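Local coordinates for RNA-binding protein RMD9, mitochondrial (Saccharomyces cerevisiae S288C, PDB 7A9X) that binds a twelve-nucleotide RNA motif in the 3'-UTRs of mitochondrial mRNAs and is involved in the processing or stability of these messages, at residues 318-323 / 349-354; 397-402 / 430-435; 438-443 / 475-480. All coordinates share one frame; numbering follows the deposited sequence.

The three contacts follow one another along an all-helical chain of pentatricopeptide repeats: interaction 1 closes before interaction 2 opens, and interaction 2 before interaction 3. The centres of neighbouring contacts are about 18 Å apart, and those of interactions 1 and 3 about 29 Å apart. Interaction 1 joins the ends of helices 320-334 and 337-351. Interaction 2 joins the start of helix 401-410 to the loop before helix 436-445. Interaction 3 joins helix 436-445 to helix 478-486. Interactions 1 and 2 touch through Lys-397, and interactions 2 and 3 through Glu-401 and Ser-438. The RNA of chain B follows the same order: A6 to C8 at interaction 1, U10 at interaction 2, U11 and C12 at interaction 3.

Interaction 1. Residues 318-323 / 349-354; sequences LQVSTV and KFYGNT. With nucleotides of chain B.
Leu-318 packs against Phe-350 and Tyr-351 in a buried, mostly apolar contact. It joins the start of helix 320-334 to the end of helix 337-351, the helix pair of the pentatricopeptide repeat assigned to residues 320-351. Leu-318 CB lies 3.5 Å from Phe-350 CE2. Leu-318 CG stands anti to the backbone N (chi1 -168°), which brings Leu-318 CD2 to 3.7 Å from Phe-350 CD2. The Tyr-351 side chain meets Leu-318 at about a right angle. Leu-318 O lies at the edge of the Tyr-351 ring, in its plane. The Tyr-351 OH donates to this oxygen, but the modelled 2.4 Å between Tyr-351 OH and Leu-318 O is too short to be trusted as a length. Tyr-351 OH also lies against the first turn of the helix, 3.6 Å from Val-320 CB and 3.7 Å from Val-323 CG2.

The RNA lies against residues 318-321. Gln-319, the N-cap, extends along the sugar of A7 of chain B, with its CG 3.2 Å from O4'. Its amide is held by Thr-322: NE2 donates to Thr-322 OG1 at 3.0 Å (154°), nearly in the amide plane. With an alanine in place of Gln-319, the A7 sugar would probably lose the CG packed on O4' and Thr-322 OG1 its amide donor. Val-320 CG1 touches O3' of A7 of chain B at 3.2 Å. Beyond helix 337-351 the chain makes a type II' turn, with Gly-352 at positive phi and Thr-354 N bonded to Tyr-351 O.

Helix 297-308 packs on Leu-318 and Phe-350 through Ile-307. Helix 357-374 meets Val-320 and Val-323 through Leu-363, and Tyr-351 through Leu-360. Helix 281-292 places Leu-288 against Gln-319 and Thr-322.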
loop_
_atom_site.group_PDB
_atom_site.type_symbol
_atom_site.label_atom_id
_atom_site.label_comp_id
_atom_site.label_asym_id
_atom_site.label_seq_id
_atom_site.Cartn_x
_atom_site.Cartn_y
_atom_site.Cartn_z
ATOM N N LEU A 318 6.034 14.946 -0.534
ATOM C CA LEU A 318 5.077 14.837 0.564
ATOM C C LEU A 318 4.507 13.423 0.522
ATOM O O LEU A 318 3.397 13.176 0.047
ATOM C CB LEU A 318 3.991 15.899 0.445
ATOM C CG LEU A 318 3.092 16.070 1.671
ATOM C CD1 LEU A 318 3.891 16.595 2.855
ATOM C CD2 LEU A 318 1.911 16.977 1.371
ATOM N N GLN A 319 5.312 12.476 1.007
ATOM C CA GLN A 319 4.967 11.060 0.936
ATOM C C GLN A 319 3.658 10.804 1.670
ATOM O O GLN A 319 3.546 11.087 2.868
ATOM C CB GLN A 319 6.095 10.220 1.532
ATOM C CG GLN A 319 6.112 8.769 1.078
ATOM C CD GLN A 319 7.206 7.952 1.751
ATOM O OE1 GLN A 319 7.908 7.179 1.098
ATOM N NE2 GLN A 319 7.345 8.111 3.063
ATOM N N VAL A 320 2.666 10.272 0.950
ATOM C CA VAL A 320 1.321 10.181 1.510
ATOM C C VAL A 320 1.288 9.246 2.713
ATOM O O VAL A 320 0.517 9.468 3.653
ATOM C CB VAL A 320 0.305 9.764 0.427
ATOM C CG1 VAL A 320 0.446 8.292 0.066
ATOM C CG2 VAL A 320 -1.115 10.073 0.886
ATOM N N SER A 321 2.125 8.203 2.722
ATOM C CA SER A 321 2.218 7.346 3.901
ATOM C C SER A 321 2.635 8.151 5.125
ATOM O O SER A 321 2.116 7.939 6.227
ATOM C CB SER A 321 3.200 6.204 3.647
ATOM O OG SER A 321 4.469 6.699 3.250
ATOM N N THR A 322 3.568 9.087 4.942
ATOM C CA THR A 322 3.975 9.973 6.025
ATOM C C THR A 322 2.834 10.892 6.446
ATOM O O THR A 322 2.634 11.139 7.642
ATOM C CB THR A 322 5.187 10.793 5.589
ATOM O OG1 THR A 322 6.226 9.910 5.146
ATOM C CG2 THR A 322 5.697 11.640 6.733
ATOM N N VAL A 323 2.075 11.406 5.476
ATOM C CA VAL A 323 0.949 12.278 5.796
ATOM C C VAL A 323 -0.146 11.500 6.517
ATOM O O VAL A 323 -0.715 11.978 7.507
ATOM C CB VAL A 323 0.424 12.952 4.516
ATOM C CG1 VAL A 323 -0.727 13.885 4.836
ATOM C CG2 VAL A 323 1.546 13.706 3.830
ATOM N N LYS A 349 -3.996 20.637 -1.436
ATOM C CA LYS A 349 -3.501 21.744 -2.247
ATOM C C LYS A 349 -2.067 21.508 -2.704
ATOM O O LYS A 349 -1.706 21.891 -3.822
ATOM C CB LYS A 349 -3.601 23.059 -1.472
ATOM C CG LYS A 349 -5.000 23.645 -1.437
ATOM C CD LYS A 349 -5.018 25.012 -0.771
ATOM C CE LYS A 349 -6.398 25.646 -0.866
ATOM N NZ LYS A 349 -6.446 26.984 -0.216
ATOM N N PHE A 350 -1.241 20.883 -1.861
ATOM C CA PHE A 350 0.128 20.577 -2.261
ATOM C C PHE A 350 0.154 19.586 -3.417
ATOM O O PHE A 350 0.898 19.773 -4.387
ATOM C CB PHE A 350 0.915 20.029 -1.069
ATOM C CG PHE A 350 2.373 19.799 -1.356
ATOM C CD1 PHE A 350 3.300 20.809 -1.144
ATOM C CD2 PHE A 350 2.818 18.574 -1.834
ATOM C CE1 PHE A 350 4.645 20.603 -1.403
ATOM C CE2 PHE A 350 4.161 18.360 -2.099
ATOM C CZ PHE A 350 5.076 19.375 -1.882
ATOM N N TYR A 351 -0.648 18.525 -3.332
ATOM C CA TYR A 351 -0.654 17.514 -4.383
ATOM C C TYR A 351 -1.217 18.077 -5.682
ATOM O O TYR A 351 -0.562 18.026 -6.730
ATOM C CB TYR A 351 -1.450 16.290 -3.930
ATOM C CG TYR A 351 -0.791 15.490 -2.826
ATOM C CD1 TYR A 351 0.584 15.293 -2.807
ATOM C CD2 TYR A 351 -1.547 14.933 -1.804
ATOM C CE1 TYR A 351 1.185 14.560 -1.801
ATOM C CE2 TYR A 351 -0.956 14.201 -0.793
ATOM C CZ TYR A 351 0.409 14.018 -0.796
ATOM O OH TYR A 351 0.998 13.287 0.210
ATOM N N GLY A 352 -2.431 18.621 -5.632
ATOM C CA GLY A 352 -3.051 19.147 -6.838
ATOM C C GLY A 352 -3.207 18.064 -7.886
ATOM O O GLY A 352 -3.764 16.991 -7.625
ATOM N N ASN A 353 -2.700 18.340 -9.088
ATOM C CA ASN A 353 -2.701 17.381 -10.186
ATOM C C ASN A 353 -1.321 16.788 -10.433
ATOM O O ASN A 353 -1.129 16.087 -11.432
ATOM C CB ASN A 353 -3.221 18.043 -11.466
ATOM C CG ASN A 353 -4.566 18.713 -11.276
ATOM O OD1 ASN A 353 -5.612 18.077 -11.408
ATOM N ND2 ASN A 353 -4.548 20.006 -10.972
ATOM N N THR A 354 -0.358 17.052 -9.549
ATOM C CA THR A 354 1.019 16.630 -9.774
ATOM C C THR A 354 1.212 15.138 -9.527
ATOM O O THR A 354 2.075 14.517 -10.160
ATOM C CB THR A 354 1.967 17.435 -8.877
ATOM O OG1 THR A 354 1.638 18.827 -8.961
ATOM C CG2 THR A 354 3.418 17.243 -9.309
ATOM P P A B 7 6.915 3.661 -1.590
ATOM O OP1 A B 7 7.519 3.307 -0.281
ATOM O OP2 A B 7 6.688 2.594 -2.600
ATOM O "O5'" A B 7 5.524 4.387 -1.335
ATOM C "C5'" A B 7 5.136 4.840 -0.041
ATOM C "C4'" A B 7 3.827 5.594 -0.093
ATOM O "O4'" A B 7 4.076 6.952 -0.548
ATOM C "C3'" A B 7 2.789 5.017 -1.054
ATOM O "O3'" A B 7 1.481 5.324 -0.575
ATOM C "C2'" A B 7 3.050 5.814 -2.326
ATOM O "O2'" A B 7 1.972 5.847 -3.236
ATOM C "C1'" A B 7 3.367 7.191 -1.753
ATOM N N9 A B 7 4.210 8.017 -2.619
ATOM C C8 A B 7 5.270 7.604 -3.387
ATOM N N7 A B 7 5.836 8.575 -4.062
ATOM C C5 A B 7 5.097 9.699 -3.714
ATOM C C6 A B 7 5.194 11.050 -4.092
ATOM N N6 A B 7 6.110 11.522 -4.939
ATOM N N1 A B 7 4.303 11.915 -3.560
ATOM C C2 A B 7 3.383 11.446 -2.707
ATOM N N3 A B 7 3.192 10.202 -2.278
ATOM C C4 A B 7 4.092 9.369 -2.825
ATOM P P A B 6 12.734 5.676 0.270
ATOM O OP1 A B 6 11.909 5.516 1.494
ATOM O OP2 A B 6 13.726 4.628 -0.084
ATOM O "O5'" A B 6 11.780 5.847 -0.993
ATOM C "C5'" A B 6 10.702 6.779 -0.999
ATOM C "C4'" A B 6 9.639 6.380 -1.995
ATOM O "O4'" A B 6 10.163 6.552 -3.341
ATOM C "C3'" A B 6 9.194 4.924 -1.896
ATOM O "O3'" A B 6 7.822 4.807 -2.260
ATOM C "C2'" A B 6 10.064 4.237 -2.944
ATOM O "O2'" A B 6 9.557 3.019 -3.445
ATOM C "C1'" A B 6 10.150 5.309 -4.024
ATOM N N9 A B 6 11.372 5.203 -4.817
ATOM C C8 A B 6 12.653 5.436 -4.387
ATOM N N7 A B 6 13.557 5.243 -5.313
ATOM C C5 A B 6 12.821 4.848 -6.418
ATOM C C6 A B 6 13.201 4.495 -7.720
ATOM N N6 A B 6 14.469 4.484 -8.133
ATOM N N1 A B 6 12.224 4.149 -8.586
ATOM C C2 A B 6 10.954 4.163 -8.164
ATOM N N3 A B 6 10.471 4.476 -6.965
ATOM C C4 A B 6 11.470 4.816 -6.130
ATOM P P C B 8 0.686 4.281 0.355
ATOM O OP1 C B 8 -0.765 4.485 0.115
ATOM O OP2 C B 8 1.219 4.369 1.738
ATOM O "O5'" C B 8 1.121 2.858 -0.214
ATOM C "C5'" C B 8 0.528 2.314 -1.386
ATOM C "C4'" C B 8 0.370 0.819 -1.264
ATOM O "O4'" C B 8 1.680 0.184 -1.325
ATOM C "C3'" C B 8 -0.283 0.345 0.038
ATOM O "O3'" C B 8 -1.201 -0.716 -0.218
ATOM C "C2'" C B 8 0.897 -0.173 0.856
ATOM O "O2'" C B 8 0.571 -1.177 1.792
ATOM C "C1'" C B 8 1.829 -0.698 -0.231
ATOM N N1 C B 8 3.239 -0.718 0.185
ATOM C C2 C B 8 3.954 -1.921 0.147
ATOM O O2 C B 8 3.402 -2.948 -0.272
ATOM N N3 C B 8 5.243 -1.931 0.558
ATOM C C4 C B 8 5.815 -0.812 1.004
ATOM N N4 C B 8 7.091 -0.873 1.395
ATOM C C5 C B 8 5.105 0.421 1.065
ATOM C C6 C B 8 3.831 0.420 0.657
#

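Interaction 2. Residues 397-402 / 430-435; sequences KKIDEP and YHIPRT. With nucleotides of chain B.
Glu-401 reaches across to Thr-435 with an extended side chain, its CG anti to the backbone N (chi1 -156°). This joins the start of helix 401-410, in the repeat assigned to residues 401-430, to the N-cap of helix 436-445. Thr-435 N donates to Glu-401 OE2 at 2.8 Å, nearly straight (169°) but from above the carboxylate plane. Thr-435 OG1 donates to Glu-401 OE1, but the modelled distance is too short to rely on. Arg-434, bent at chi2 and chi3, meets Glu-401 OE2 with NE in the guanidinium plane, a weak 3.5 Å salt bridge. Its NH1 bonds Ser-438 OG, its strongest polar partner. Tyr-427 and Tyr-439 make cation-pi contacts with the guanidinium.

Beside this, Ile-399 CD1 lies over one face of the Tyr-430 ring, a CH-pi contact 3.7 Å from the centroid. Ile-432 CG2 lies 3.6 Å from Glu-401 CB, and its CD1 3.7 Å from Ile-399 CB. Lys-397 NZ braces its own segment with a salt bridge to Asp-400 OD1. Pro-402 touches O2 of U10 of chain B.

Ser-438 OG and Asn-405 ND2 also bond the Glu-401 carboxylate. These donors probably help to keep it charged, and Glu-401 ties the loop to helix 401-410.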
loop_
_atom_site.group_PDB
_atom_site.type_symbol
_atom_site.label_atom_id
_atom_site.label_comp_id
_atom_site.label_asym_id
_atom_site.label_seq_id
_atom_site.Cartn_x
_atom_site.Cartn_y
_atom_site.Cartn_z
ATOM N N LYS A 397 -8.866 20.666 -7.767
ATOM C CA LYS A 397 -8.674 19.851 -8.958
ATOM C C LYS A 397 -10.015 19.269 -9.372
ATOM O O LYS A 397 -11.008 19.363 -8.647
ATOM C CB LYS A 397 -7.658 18.732 -8.705
ATOM C CG LYS A 397 -8.056 17.802 -7.566
ATOM C CD LYS A 397 -7.020 16.716 -7.331
ATOM C CE LYS A 397 -6.999 15.697 -8.459
ATOM N NZ LYS A 397 -8.244 14.882 -8.511
ATOM N N LYS A 398 -10.032 18.666 -10.559
ATOM C CA LYS A 398 -11.178 17.866 -10.964
ATOM C C LYS A 398 -11.294 16.653 -10.052
ATOM O O LYS A 398 -10.293 16.024 -9.702
ATOM C CB LYS A 398 -11.042 17.423 -12.422
ATOM C CG LYS A 398 -11.273 18.530 -13.439
ATOM C CD LYS A 398 -11.201 17.998 -14.863
ATOM C CE LYS A 398 -11.459 19.099 -15.879
ATOM N NZ LYS A 398 -11.443 18.587 -17.278
ATOM N N ILE A 399 -12.525 16.335 -9.653
ATOM C CA ILE A 399 -12.731 15.264 -8.687
ATOM C C ILE A 399 -12.442 13.921 -9.342
ATOM O O ILE A 399 -12.887 13.646 -10.464
ATOM C CB ILE A 399 -14.154 15.316 -8.113
ATOM C CG1 ILE A 399 -14.386 16.650 -7.399
ATOM C CG2 ILE A 399 -14.377 14.165 -7.147
ATOM C CD1 ILE A 399 -15.736 16.756 -6.729
ATOM N N ASP A 400 -11.670 13.092 -8.653
ATOM C CA ASP A 400 -11.414 11.725 -9.071
ATOM C C ASP A 400 -12.441 10.790 -8.443
ATOM O O ASP A 400 -13.085 11.115 -7.442
ATOM C CB ASP A 400 -10.003 11.304 -8.671
ATOM C CG ASP A 400 -9.641 11.763 -7.271
ATOM O OD1 ASP A 400 -9.523 12.989 -7.059
ATOM O OD2 ASP A 400 -9.501 10.905 -6.378
ATOM N N GLU A 401 -12.586 9.614 -9.041
ATOM C CA GLU A 401 -13.588 8.671 -8.562
ATOM C C GLU A 401 -13.296 8.139 -7.160
ATOM O O GLU A 401 -14.234 8.003 -6.363
ATOM C CB GLU A 401 -13.742 7.502 -9.534
ATOM C CG GLU A 401 -15.096 6.829 -9.424
ATOM C CD GLU A 401 -15.085 5.399 -9.909
ATOM O OE1 GLU A 401 -14.109 4.675 -9.612
ATOM O OE2 GLU A 401 -16.056 5.004 -10.589
ATOM N N PRO A 402 -12.045 7.802 -6.811
ATOM C CA PRO A 402 -11.797 7.313 -5.443
ATOM C C PRO A 402 -12.213 8.295 -4.359
ATOM O O PRO A 402 -12.573 7.862 -3.259
ATOM C CB PRO A 402 -10.284 7.062 -5.433
ATOM C CG PRO A 402 -9.964 6.735 -6.839
ATOM C CD PRO A 402 -10.839 7.650 -7.650
ATOM N N TYR A 430 -20.120 15.996 -11.548
ATOM C CA TYR A 430 -18.734 16.413 -11.696
ATOM C C TYR A 430 -18.021 15.704 -12.842
ATOM O O TYR A 430 -16.804 15.863 -12.986
ATOM C CB TYR A 430 -17.983 16.199 -10.379
ATOM C CG TYR A 430 -18.464 17.109 -9.272
ATOM C CD1 TYR A 430 -17.913 18.372 -9.097
ATOM C CD2 TYR A 430 -19.482 16.711 -8.412
ATOM C CE1 TYR A 430 -18.356 19.212 -8.093
ATOM C CE2 TYR A 430 -19.930 17.545 -7.404
ATOM C CZ TYR A 430 -19.364 18.793 -7.251
ATOM O OH TYR A 430 -19.807 19.628 -6.251
ATOM N N HIS A 431 -18.752 14.943 -13.658
ATOM C CA HIS A 431 -18.221 14.270 -14.845
ATOM C C HIS A 431 -16.980 13.443 -14.500
ATOM O O HIS A 431 -15.870 13.692 -14.970
ATOM C CB HIS A 431 -17.920 15.286 -15.950
ATOM C CG HIS A 431 -19.086 16.156 -16.300
ATOM N ND1 HIS A 431 -19.191 17.463 -15.875
ATOM C CD2 HIS A 431 -20.201 15.907 -17.027
ATOM C CE1 HIS A 431 -20.317 17.984 -16.331
ATOM N NE2 HIS A 431 -20.947 17.060 -17.032
ATOM N N ILE A 432 -17.212 12.440 -13.660
ATOM C CA ILE A 432 -16.135 11.606 -13.134
ATOM C C ILE A 432 -15.848 10.456 -14.092
ATOM O O ILE A 432 -16.777 9.740 -14.493
ATOM C CB ILE A 432 -16.484 11.064 -11.740
ATOM C CG1 ILE A 432 -16.998 12.186 -10.839
ATOM C CG2 ILE A 432 -15.271 10.409 -11.121
ATOM C CD1 ILE A 432 -15.974 13.242 -10.561
ATOM N N PRO A 433 -14.589 10.245 -14.487
ATOM C CA PRO A 433 -14.239 9.002 -15.190
ATOM C C PRO A 433 -14.552 7.791 -14.328
ATOM O O PRO A 433 -13.943 7.604 -13.269
ATOM C CB PRO A 433 -12.734 9.152 -15.446
ATOM C CG PRO A 433 -12.483 10.630 -15.395
ATOM C CD PRO A 433 -13.448 11.168 -14.381
ATOM N N ARG A 434 -15.499 6.967 -14.766
ATOM C CA ARG A 434 -16.026 5.907 -13.920
ATOM C C ARG A 434 -15.199 4.633 -14.040
ATOM O O ARG A 434 -14.719 4.284 -15.122
ATOM C CB ARG A 434 -17.484 5.619 -14.287
ATOM C CG ARG A 434 -18.401 6.829 -14.176
ATOM C CD ARG A 434 -18.484 7.332 -12.741
ATOM N NE ARG A 434 -19.007 6.312 -11.838
ATOM C CZ ARG A 434 -20.301 6.100 -11.618
ATOM N NH1 ARG A 434 -20.688 5.146 -10.781
ATOM N NH2 ARG A 434 -21.212 6.840 -12.238
ATOM N N THR A 435 -15.024 3.951 -12.913
ATOM C CA THR A 435 -14.468 2.606 -12.854
ATOM C C THR A 435 -15.517 1.665 -12.272
ATOM O O THR A 435 -16.596 2.087 -11.849
ATOM C CB THR A 435 -13.190 2.554 -12.010
ATOM O OG1 THR A 435 -13.532 2.613 -10.620
ATOM C CG2 THR A 435 -12.268 3.708 -12.354
ATOM P P U B 10 -7.512 0.459 0.155
ATOM O OP1 U B 10 -7.825 -0.038 1.520
ATOM O OP2 U B 10 -7.138 -0.513 -0.905
ATOM O "O5'" U B 10 -8.767 1.300 -0.356
ATOM C "C5'" U B 10 -9.500 2.142 0.524
ATOM C "C4'" U B 10 -10.728 2.693 -0.155
ATOM O "O4'" U B 10 -10.327 3.407 -1.349
ATOM C "C3'" U B 10 -11.728 1.653 -0.644
ATOM O "O3'" U B 10 -12.648 1.276 0.369
ATOM C "C2'" U B 10 -12.398 2.335 -1.834
ATOM O "O2'" U B 10 -13.466 3.167 -1.408
ATOM C "C1'" U B 10 -11.271 3.217 -2.377
ATOM N N1 U B 10 -10.581 2.622 -3.545
ATOM C C2 U B 10 -10.971 3.046 -4.802
ATOM O O2 U B 10 -11.851 3.869 -4.979
ATOM N N3 U B 10 -10.289 2.468 -5.845
ATOM C C4 U B 10 -9.278 1.534 -5.757
ATOM O O4 U B 10 -8.762 1.106 -6.789
ATOM C C5 U B 10 -8.931 1.148 -4.423
ATOM C C6 U B 10 -9.576 1.695 -3.389
#

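Interaction 3. Residues 438-443 / 475-480; sequences SYRILL and YIANAD. With nucleotides of chain B.
Asp-480 OD2 is gripped by two N-H groups. Arg-440 NH2 reaches it across the contact in a weak bond of 3.2 Å, and Ala-477 N, the N-cap of helix 478-486, donates to it within the segment. The stronger link is from Arg-440 NE to Asp-480 OD1, at 2.6 Å and 166°. That oxygen lies in the guanidinium plane, but NE stands above the carboxylate plane. The two flat groups are 62° apart, so this salt bridge is not a coplanar fork.

Arg-440 runs extended from CG to NE, which carries the guanidinium from helix 436-445 to the RNA. Ala-479 CB sits over one of its faces, 3.5 Å from NH1, and also 3.4 Å from O4' of C12 of chain B. Arg-440 NH1 donates to O2 of U11 of chain B at 2.8 Å (155°). NH1 also forms a salt bridge with Asp-134. Ile-441 CG1 packs on the sugar of U11 of chain B, 3.4 Å from its O4'.

Asp-480 thus probably acts from a second shell, helping to hold the guanidinium that meets the base. Since uracil and cytosine both carry O2, this bond alone would probably not tell them apart.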
loop_
_atom_site.group_PDB
_atom_site.type_symbol
_atom_site.label_atom_id
_atom_site.label_comp_id
_atom_site.label_asym_id
_atom_site.label_seq_id
_atom_site.Cartn_x
_atom_site.Cartn_y
_atom_site.Cartn_z
ATOM N N SER A 438 -16.944 2.085 -8.201
ATOM C CA SER A 438 -18.144 2.803 -7.781
ATOM C C SER A 438 -19.377 1.914 -7.872
ATOM O O SER A 438 -20.177 1.841 -6.931
ATOM C CB SER A 438 -18.324 4.059 -8.632
ATOM O OG SER A 438 -18.410 3.724 -10.009
ATOM N N TYR A 439 -19.547 1.226 -9.003
ATOM C CA TYR A 439 -20.711 0.364 -9.173
ATOM C C TYR A 439 -20.709 -0.778 -8.166
ATOM O O TYR A 439 -21.780 -1.213 -7.725
ATOM C CB TYR A 439 -20.760 -0.168 -10.606
ATOM C CG TYR A 439 -20.840 0.924 -11.656
ATOM C CD1 TYR A 439 -19.688 1.525 -12.150
ATOM C CD2 TYR A 439 -22.066 1.355 -12.147
ATOM C CE1 TYR A 439 -19.755 2.527 -13.106
ATOM C CE2 TYR A 439 -22.142 2.355 -13.105
ATOM C CZ TYR A 439 -20.983 2.936 -13.580
ATOM O OH TYR A 439 -21.049 3.929 -14.531
ATOM N N ARG A 440 -19.528 -1.266 -7.781
ATOM C CA ARG A 440 -19.458 -2.258 -6.713
ATOM C C ARG A 440 -19.919 -1.669 -5.386
ATOM O O ARG A 440 -20.693 -2.299 -4.657
ATOM C CB ARG A 440 -18.034 -2.803 -6.589
ATOM C CG ARG A 440 -17.656 -3.809 -7.660
ATOM C CD ARG A 440 -16.188 -4.183 -7.575
ATOM N NE ARG A 440 -15.835 -5.203 -8.558
ATOM C CZ ARG A 440 -14.592 -5.603 -8.808
ATOM N NH1 ARG A 440 -13.574 -5.064 -8.149
ATOM N NH2 ARG A 440 -14.370 -6.538 -9.721
ATOM N N ILE A 441 -19.457 -0.460 -5.059
ATOM C CA ILE A 441 -19.805 0.151 -3.780
ATOM C C ILE A 441 -21.277 0.541 -3.753
ATOM O O ILE A 441 -21.950 0.400 -2.726
ATOM C CB ILE A 441 -18.893 1.359 -3.503
ATOM C CG1 ILE A 441 -17.429 0.916 -3.455
ATOM C CG2 ILE A 441 -19.286 2.034 -2.199
ATOM C CD1 ILE A 441 -16.450 2.059 -3.508
ATOM N N LEU A 442 -21.799 1.040 -4.878
ATOM C CA LEU A 442 -23.211 1.407 -4.939
ATOM C C LEU A 442 -24.106 0.203 -4.671
ATOM O O LEU A 442 -25.144 0.327 -4.010
ATOM C CB LEU A 442 -23.532 2.031 -6.298
ATOM C CG LEU A 442 -23.070 3.476 -6.501
ATOM C CD1 LEU A 442 -23.124 3.858 -7.969
ATOM C CD2 LEU A 442 -23.927 4.424 -5.679
ATOM N N LEU A 443 -23.719 -0.972 -5.168
ATOM C CA LEU A 443 -24.453 -2.186 -4.824
ATOM C C LEU A 443 -24.261 -2.545 -3.357
ATOM O O LEU A 443 -25.229 -2.872 -2.660
ATOM C CB LEU A 443 -24.013 -3.344 -5.719
ATOM C CG LEU A 443 -24.638 -4.708 -5.411
ATOM C CD1 LEU A 443 -26.153 -4.652 -5.538
ATOM C CD2 LEU A 443 -24.062 -5.787 -6.316
ATOM N N TYR A 475 -14.574 -11.985 -16.584
ATOM C CA TYR A 475 -15.595 -12.736 -15.868
ATOM C C TYR A 475 -15.944 -11.982 -14.586
ATOM O O TYR A 475 -15.509 -10.847 -14.368
ATOM C CB TYR A 475 -15.111 -14.168 -15.603
ATOM C CG TYR A 475 -14.479 -14.824 -16.814
ATOM C CD1 TYR A 475 -15.259 -15.287 -17.869
ATOM C CD2 TYR A 475 -13.100 -14.971 -16.908
ATOM C CE1 TYR A 475 -14.680 -15.881 -18.982
ATOM C CE2 TYR A 475 -12.513 -15.563 -18.014
ATOM C CZ TYR A 475 -13.307 -16.017 -19.048
ATOM O OH TYR A 475 -12.729 -16.607 -20.150
ATOM N N ILE A 476 -16.739 -12.621 -13.735
ATOM C CA ILE A 476 -17.207 -12.013 -12.495
ATOM C C ILE A 476 -16.227 -12.360 -11.382
ATOM O O ILE A 476 -16.001 -13.537 -11.083
ATOM C CB ILE A 476 -18.626 -12.485 -12.147
ATOM C CG1 ILE A 476 -19.627 -11.975 -13.187
ATOM C CG2 ILE A 476 -19.012 -12.032 -10.750
ATOM C CD1 ILE A 476 -21.063 -12.332 -12.873
ATOM N N ALA A 477 -15.653 -11.335 -10.760
ATOM C CA ALA A 477 -14.660 -11.530 -9.718
ATOM C C ALA A 477 -15.332 -11.685 -8.356
ATOM O O ALA A 477 -16.546 -11.527 -8.205
ATOM C CB ALA A 477 -13.666 -10.371 -9.709
ATOM N N ASN A 478 -14.516 -12.000 -7.345
ATOM C CA ASN A 478 -15.033 -12.156 -5.990
ATOM C C ASN A 478 -15.612 -10.851 -5.457
ATOM O O ASN A 478 -16.651 -10.855 -4.788
ATOM C CB ASN A 478 -13.933 -12.667 -5.061
ATOM C CG ASN A 478 -13.685 -14.154 -5.212
ATOM O OD1 ASN A 478 -14.530 -14.892 -5.724
ATOM N ND2 ASN A 478 -12.525 -14.607 -4.754
ATOM N N ALA A 479 -14.956 -9.723 -5.744
ATOM C CA ALA A 479 -15.437 -8.443 -5.234
ATOM C C ALA A 479 -16.816 -8.104 -5.781
ATOM O O ALA A 479 -17.598 -7.418 -5.112
ATOM C CB ALA A 479 -14.442 -7.330 -5.565
ATOM N N ASP A 480 -17.138 -8.576 -6.987
ATOM C CA ASP A 480 -18.475 -8.352 -7.527
ATOM C C ASP A 480 -19.521 -9.144 -6.753
ATOM O O ASP A 480 -20.578 -8.610 -6.400
ATOM C CB ASP A 480 -18.508 -8.720 -9.012
ATOM C CG ASP A 480 -17.623 -7.827 -9.854
ATOM O OD1 ASP A 480 -17.686 -6.593 -9.674
ATOM O OD2 ASP A 480 -16.855 -8.355 -10.685
ATOM P P U B 11 -12.677 -0.230 0.927
ATOM O OP1 U B 11 -13.480 -0.246 2.179
ATOM O OP2 U B 11 -11.281 -0.737 0.954
ATOM O "O5'" U B 11 -13.476 -1.040 -0.190
ATOM C "C5'" U B 11 -14.856 -0.807 -0.418
ATOM C "C4'" U B 11 -15.350 -1.562 -1.625
ATOM O "O4'" U B 11 -14.756 -1.009 -2.829
ATOM C "C3'" U B 11 -14.991 -3.037 -1.685
ATOM O "O3'" U B 11 -15.832 -3.849 -0.887
ATOM C "C2'" U B 11 -15.078 -3.337 -3.174
ATOM O "O2'" U B 11 -16.430 -3.477 -3.582
ATOM C "C1'" U B 11 -14.530 -2.040 -3.770
ATOM N N1 U B 11 -13.078 -2.122 -4.033
ATOM C C2 U B 11 -12.654 -2.843 -5.136
ATOM O O2 U B 11 -13.418 -3.411 -5.899
ATOM N N3 U B 11 -11.293 -2.870 -5.316
ATOM C C4 U B 11 -10.339 -2.266 -4.521
ATOM O O4 U B 11 -9.148 -2.382 -4.809
ATOM C C5 U B 11 -10.859 -1.543 -3.403
ATOM C C6 U B 11 -12.178 -1.498 -3.203
ATOM P P C B 12 -15.199 -4.743 0.287
ATOM O OP1 C B 12 -16.316 -5.342 1.058
ATOM O OP2 C B 12 -14.176 -3.923 0.983
ATOM O "O5'" C B 12 -14.456 -5.924 -0.482
ATOM C "C5'" C B 12 -15.204 -6.978 -1.075
ATOM C "C4'" C B 12 -14.384 -8.233 -1.257
ATOM O "O4'" C B 12 -13.516 -8.083 -2.414
ATOM C "C3'" C B 12 -13.482 -8.623 -0.084
ATOM O "O3'" C B 12 -13.501 -10.040 0.082
ATOM C "C2'" C B 12 -12.096 -8.179 -0.547
ATOM O "O2'" C B 12 -11.029 -8.911 0.018
ATOM C "C1'" C B 12 -12.184 -8.390 -2.056
ATOM N N1 C B 12 -11.291 -7.518 -2.836
ATOM C C2 C B 12 -10.525 -8.085 -3.860
ATOM O O2 C B 12 -10.624 -9.302 -4.081
ATOM N N3 C B 12 -9.698 -7.298 -4.585
ATOM C C4 C B 12 -9.617 -5.994 -4.322
ATOM N N4 C B 12 -8.784 -5.263 -5.069
ATOM C C5 C B 12 -10.382 -5.387 -3.283
ATOM C C6 C B 12 -11.199 -6.178 -2.572
#